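Tryptophan decarboxylase 1 (Oryza sativa subsp. japonica, PDB 6KHO) catalyses the pyridoxal-phosphate-dependent decarboxylation of L-tryptophan to tryptamine, and of 5-hydroxy-L-tryptophan to serotonin, in serotonin biosynthesis. Local coordinates at residues A457-K470 / W502-N514. Sequence-based numbering, arbitrary orientation.
Sequences ANRELMERLNKTGK and WELIKKTTTEMMN
Met512 enters the opposite helix as a knob among Ala457, Glu460, Leu461 and Arg464. A bend at chi3 (58°) turns its methyl toward helix 457-468, where CE lies 3.2 Å from Ala457 O; the short side chain of Ala457 lets the methyl come close to the backbone. Its sulfur rests 3.8 Å from Glu460 CG. Leu461 is the reciprocal knob, held by Ile505, Thr508, Thr509 and Met512: its CD1 meets Thr508 CG2 at 3.7 Å, while CD2 faces Thr509 OG1 and Ile505 CG2. One turn on, Leu465 and Leu504 lie alongside each other, pointing opposite ways, CD2 of Leu465 coming 3.7 Å from CG of Leu504, and Thr468 CG2 closes that end against Leu504 CD2.

The knobs-into-holes pair Leu461 and Met512, with the leucine contacts beyond it, joins helix 451-468 to helix 495-513, the chain's C-terminal helix; the axes of 457-468 and 502-513 come within 10.1 Å, their directions 123° apart, more antiparallel than parallel. Both helices lie against the four-stranded antiparallel sheet of the small C-terminal domain of this fold type I group II decarboxylase, away from the cofactor, where Leu461 touches Ile440 and Leu484, and Ile505 touches Phe438.

Thr508 and Thr509 suit the interface because their hydroxyls bond back to their own helix: Thr508 OG1 donates to Leu504 O at 2.7 Å, and Thr509 OG1 likewise to Ile505 O. With OG1 beside its backbone N (chi1 -54°), Thr508 presents CG2 to Leu461 and to Arg464 CB. Arg464, extended from CG to NE, lays one guanidinium face over Met512 CG, and its NE donates a bent hydrogen bond, tilted from the guanidinium plane, to the anti lone pair of Glu460 OE1, 3.1 Å away, as part of a salt bridge. A serine in place of Arg464 would probably uncover Met512 CG and leave the Glu460 carboxylate without this partner. Glu511 OE2, 5.1 Å from Arg464 NH1, may add a weaker electrostatic pull.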
# COMPACT_ATOMS: atom_id res chain seq x y z
N ALA A 457 -4.52 -11.61 37.98
CA ALA A 457 -4.21 -13.01 37.72
C ALA A 457 -4.13 -13.29 36.23
O ALA A 457 -3.25 -14.03 35.77
CB ALA A 457 -5.25 -13.91 38.38
N ASN A 458 -5.04 -12.70 35.45
CA ASN A 458 -5.03 -12.92 34.02
C ASN A 458 -3.82 -12.26 33.36
O ASN A 458 -3.22 -12.82 32.45
CB ASN A 458 -6.34 -12.42 33.41
CG ASN A 458 -7.49 -13.33 33.72
OD1 ASN A 458 -7.55 -14.46 33.24
ND2 ASN A 458 -8.42 -12.85 34.54
N ARG A 459 -3.45 -11.06 33.82
CA ARG A 459 -2.26 -10.42 33.28
C ARG A 459 -1.01 -11.24 33.60
O ARG A 459 -0.11 -11.35 32.76
CB ARG A 459 -2.12 -9.01 33.82
CG ARG A 459 -0.81 -8.37 33.44
CD ARG A 459 -0.71 -6.92 33.88
NE ARG A 459 -1.21 -5.98 32.87
CZ ARG A 459 -0.59 -5.73 31.72
NH1 ARG A 459 0.54 -6.35 31.40
NH2 ARG A 459 -1.11 -4.85 30.87
N GLU A 460 -0.95 -11.82 34.80
CA GLU A 460 0.16 -12.69 35.16
C GLU A 460 0.18 -13.93 34.27
O GLU A 460 1.23 -14.31 33.74
CB GLU A 460 0.06 -13.08 36.64
CG GLU A 460 1.18 -13.96 37.15
CD GLU A 460 2.43 -13.18 37.52
OE1 GLU A 460 3.50 -13.80 37.68
OE2 GLU A 460 2.34 -11.94 37.63
N LEU A 461 -0.98 -14.58 34.12
CA LEU A 461 -1.08 -15.74 33.24
C LEU A 461 -0.54 -15.44 31.85
O LEU A 461 0.32 -16.16 31.32
CB LEU A 461 -2.54 -16.19 33.16
CG LEU A 461 -2.83 -17.41 32.29
CD1 LEU A 461 -1.90 -18.55 32.67
CD2 LEU A 461 -4.29 -17.83 32.39
N MET A 462 -1.01 -14.34 31.25
CA MET A 462 -0.60 -13.97 29.90
C MET A 462 0.91 -13.77 29.80
O MET A 462 1.55 -14.29 28.87
CB MET A 462 -1.34 -12.69 29.48
CG MET A 462 -0.86 -12.08 28.16
SD MET A 462 -1.61 -10.47 27.83
CE MET A 462 -0.51 -9.34 28.71
N GLU A 463 1.49 -13.01 30.72
CA GLU A 463 2.92 -12.74 30.65
C GLU A 463 3.73 -14.00 30.91
O GLU A 463 4.85 -14.13 30.40
CB GLU A 463 3.29 -11.62 31.63
CG GLU A 463 2.49 -10.33 31.39
CD GLU A 463 2.73 -9.24 32.44
OE1 GLU A 463 2.86 -8.06 32.05
OE2 GLU A 463 2.76 -9.56 33.65
N ARG A 464 3.16 -14.96 31.65
CA ARG A 464 3.81 -16.24 31.92
C ARG A 464 3.73 -17.17 30.71
O ARG A 464 4.69 -17.89 30.43
CB ARG A 464 3.17 -16.90 33.14
CG ARG A 464 3.79 -16.46 34.45
CD ARG A 464 3.21 -17.20 35.63
NE ARG A 464 3.83 -16.75 36.87
CZ ARG A 464 3.92 -17.48 37.98
NH1 ARG A 464 3.43 -18.71 38.00
NH2 ARG A 464 4.50 -16.98 39.06
N LEU A 465 2.60 -17.19 30.01
CA LEU A 465 2.54 -17.99 28.80
C LEU A 465 3.52 -17.48 27.75
O LEU A 465 4.18 -18.27 27.07
CB LEU A 465 1.11 -18.02 28.26
CG LEU A 465 0.08 -18.65 29.19
CD1 LEU A 465 -1.33 -18.19 28.86
CD2 LEU A 465 0.16 -20.17 29.16
N ASN A 466 3.69 -16.15 27.67
CA ASN A 466 4.56 -15.57 26.64
C ASN A 466 6.04 -15.82 26.93
O ASN A 466 6.82 -16.04 25.99
CB ASN A 466 4.29 -14.08 26.50
CG ASN A 466 2.91 -13.78 25.92
OD1 ASN A 466 2.24 -14.67 25.38
ND2 ASN A 466 2.48 -12.53 26.03
N LYS A 467 6.46 -15.79 28.20
CA LYS A 467 7.87 -16.05 28.52
C LYS A 467 8.27 -17.48 28.19
O LYS A 467 9.45 -17.76 27.96
CB LYS A 467 8.17 -15.75 29.99
CG LYS A 467 7.31 -16.58 30.94
CD LYS A 467 7.82 -16.60 32.38
CE LYS A 467 7.21 -17.78 33.15
NZ LYS A 467 7.48 -19.08 32.46
N THR A 468 7.29 -18.38 28.17
CA THR A 468 7.52 -19.78 27.82
C THR A 468 8.10 -19.94 26.41
O THR A 468 8.92 -20.84 26.17
CB THR A 468 6.19 -20.53 27.95
OG1 THR A 468 5.96 -20.85 29.33
CG2 THR A 468 6.18 -21.78 27.16
N GLY A 469 7.70 -19.09 25.48
CA GLY A 469 8.06 -19.29 24.09
C GLY A 469 7.20 -20.29 23.36
O GLY A 469 7.38 -20.47 22.15
N LYS A 470 6.28 -20.97 24.04
CA LYS A 470 5.36 -21.90 23.41
C LYS A 470 3.97 -21.30 23.22
O LYS A 470 3.01 -22.03 22.94
CB LYS A 470 5.27 -23.19 24.23
CG LYS A 470 6.63 -23.91 24.39
CD LYS A 470 6.73 -25.16 23.51
CE LYS A 470 7.15 -24.81 22.09
NZ LYS A 470 7.38 -26.03 21.24
N TRP A 502 -3.91 -25.47 25.69
CA TRP A 502 -4.82 -25.54 26.82
C TRP A 502 -4.14 -26.14 28.04
O TRP A 502 -4.25 -25.61 29.16
CB TRP A 502 -6.06 -26.36 26.46
CG TRP A 502 -7.02 -26.50 27.61
CD1 TRP A 502 -7.56 -27.66 28.08
CD2 TRP A 502 -7.56 -25.45 28.42
NE1 TRP A 502 -8.40 -27.40 29.14
CE2 TRP A 502 -8.42 -26.04 29.37
CE3 TRP A 502 -7.40 -24.05 28.43
CZ2 TRP A 502 -9.12 -25.29 30.33
CZ3 TRP A 502 -8.10 -23.31 29.38
CH2 TRP A 502 -8.94 -23.93 30.32
N GLU A 503 -3.41 -27.25 27.85
CA GLU A 503 -2.66 -27.85 28.94
C GLU A 503 -1.67 -26.86 29.55
O GLU A 503 -1.50 -26.82 30.77
CB GLU A 503 -1.93 -29.10 28.46
CG GLU A 503 -2.85 -30.18 27.90
CD GLU A 503 -3.88 -30.63 28.91
OE1 GLU A 503 -3.54 -30.75 30.11
OE2 GLU A 503 -5.04 -30.87 28.51
N LEU A 504 -1.03 -26.05 28.71
CA LEU A 504 -0.05 -25.10 29.24
C LEU A 504 -0.73 -23.99 30.03
O LEU A 504 -0.20 -23.53 31.05
CB LEU A 504 0.78 -24.52 28.09
CG LEU A 504 1.75 -23.40 28.49
CD1 LEU A 504 2.76 -23.94 29.49
CD2 LEU A 504 2.44 -22.78 27.29
N ILE A 505 -1.92 -23.57 29.59
CA ILE A 505 -2.71 -22.60 30.37
C ILE A 505 -3.12 -23.20 31.70
O ILE A 505 -2.93 -22.59 32.76
CB ILE A 505 -3.94 -22.14 29.57
CG1 ILE A 505 -3.54 -21.31 28.34
CG2 ILE A 505 -4.89 -21.34 30.46
CD1 ILE A 505 -4.55 -21.35 27.21
N LYS A 506 -3.72 -24.40 31.67
CA LYS A 506 -4.09 -25.09 32.90
C LYS A 506 -2.90 -25.23 33.84
O LYS A 506 -2.98 -24.88 35.03
CB LYS A 506 -4.67 -26.47 32.58
CG LYS A 506 -6.11 -26.43 32.09
CD LYS A 506 -6.78 -27.78 32.24
CE LYS A 506 -5.91 -28.89 31.69
NZ LYS A 506 -6.68 -30.17 31.56
N LYS A 507 -1.77 -25.71 33.31
CA LYS A 507 -0.60 -25.95 34.14
C LYS A 507 -0.07 -24.66 34.74
O LYS A 507 0.21 -24.59 35.94
CB LYS A 507 0.48 -26.64 33.29
CG LYS A 507 1.86 -26.70 33.91
CD LYS A 507 2.77 -27.57 33.05
CE LYS A 507 4.16 -27.70 33.65
NZ LYS A 507 4.79 -29.01 33.31
N THR A 508 0.05 -23.61 33.93
CA THR A 508 0.53 -22.32 34.43
C THR A 508 -0.41 -21.74 35.47
O THR A 508 0.04 -21.07 36.41
CB THR A 508 0.72 -21.35 33.26
OG1 THR A 508 1.56 -21.95 32.27
CG2 THR A 508 1.35 -20.03 33.72
N THR A 509 -1.71 -21.98 35.34
CA THR A 509 -2.68 -21.41 36.27
C THR A 509 -2.54 -22.04 37.65
O THR A 509 -2.51 -21.34 38.67
CB THR A 509 -4.09 -21.58 35.72
OG1 THR A 509 -4.25 -20.76 34.55
CG2 THR A 509 -5.14 -21.18 36.75
N THR A 510 -2.46 -23.38 37.70
CA THR A 510 -2.27 -24.08 38.97
C THR A 510 -1.02 -23.59 39.70
O THR A 510 -1.08 -23.25 40.89
CB THR A 510 -2.20 -25.59 38.73
OG1 THR A 510 -1.13 -25.88 37.83
CG2 THR A 510 -3.48 -26.10 38.11
N GLU A 511 0.11 -23.53 39.00
CA GLU A 511 1.35 -23.04 39.61
C GLU A 511 1.22 -21.60 40.12
O GLU A 511 2.01 -21.19 40.97
CB GLU A 511 2.51 -23.12 38.62
CG GLU A 511 2.73 -24.50 38.01
CD GLU A 511 3.99 -24.55 37.15
OE1 GLU A 511 4.29 -25.63 36.59
OE2 GLU A 511 4.68 -23.51 37.04
N MET A 512 0.27 -20.83 39.61
CA MET A 512 0.07 -19.47 40.11
C MET A 512 -0.66 -19.45 41.44
O MET A 512 -0.46 -18.52 42.23
CB MET A 512 -0.69 -18.63 39.09
CG MET A 512 0.18 -17.87 38.11
SD MET A 512 -0.84 -17.12 36.82
CE MET A 512 -1.96 -16.10 37.80
N MET A 513 -1.50 -20.45 41.71
CA MET A 513 -2.27 -20.46 42.95
C MET A 513 -1.38 -20.75 44.15
O MET A 513 -1.35 -19.97 45.12
CB MET A 513 -3.41 -21.47 42.84
CG MET A 513 -4.26 -21.27 41.59
SD MET A 513 -5.06 -19.65 41.53
CE MET A 513 -4.03 -18.75 40.37
N ASN A 514 -0.64 -21.85 44.11
CA ASN A 514 0.21 -22.24 45.23
C ASN A 514 1.39 -21.28 45.44
O ASN A 514 1.51 -20.26 44.76
CB ASN A 514 0.73 -23.66 45.02
CG ASN A 514 -0.31 -24.57 44.40
OD1 ASN A 514 -1.51 -24.33 44.53
ND2 ASN A 514 0.15 -25.61 43.71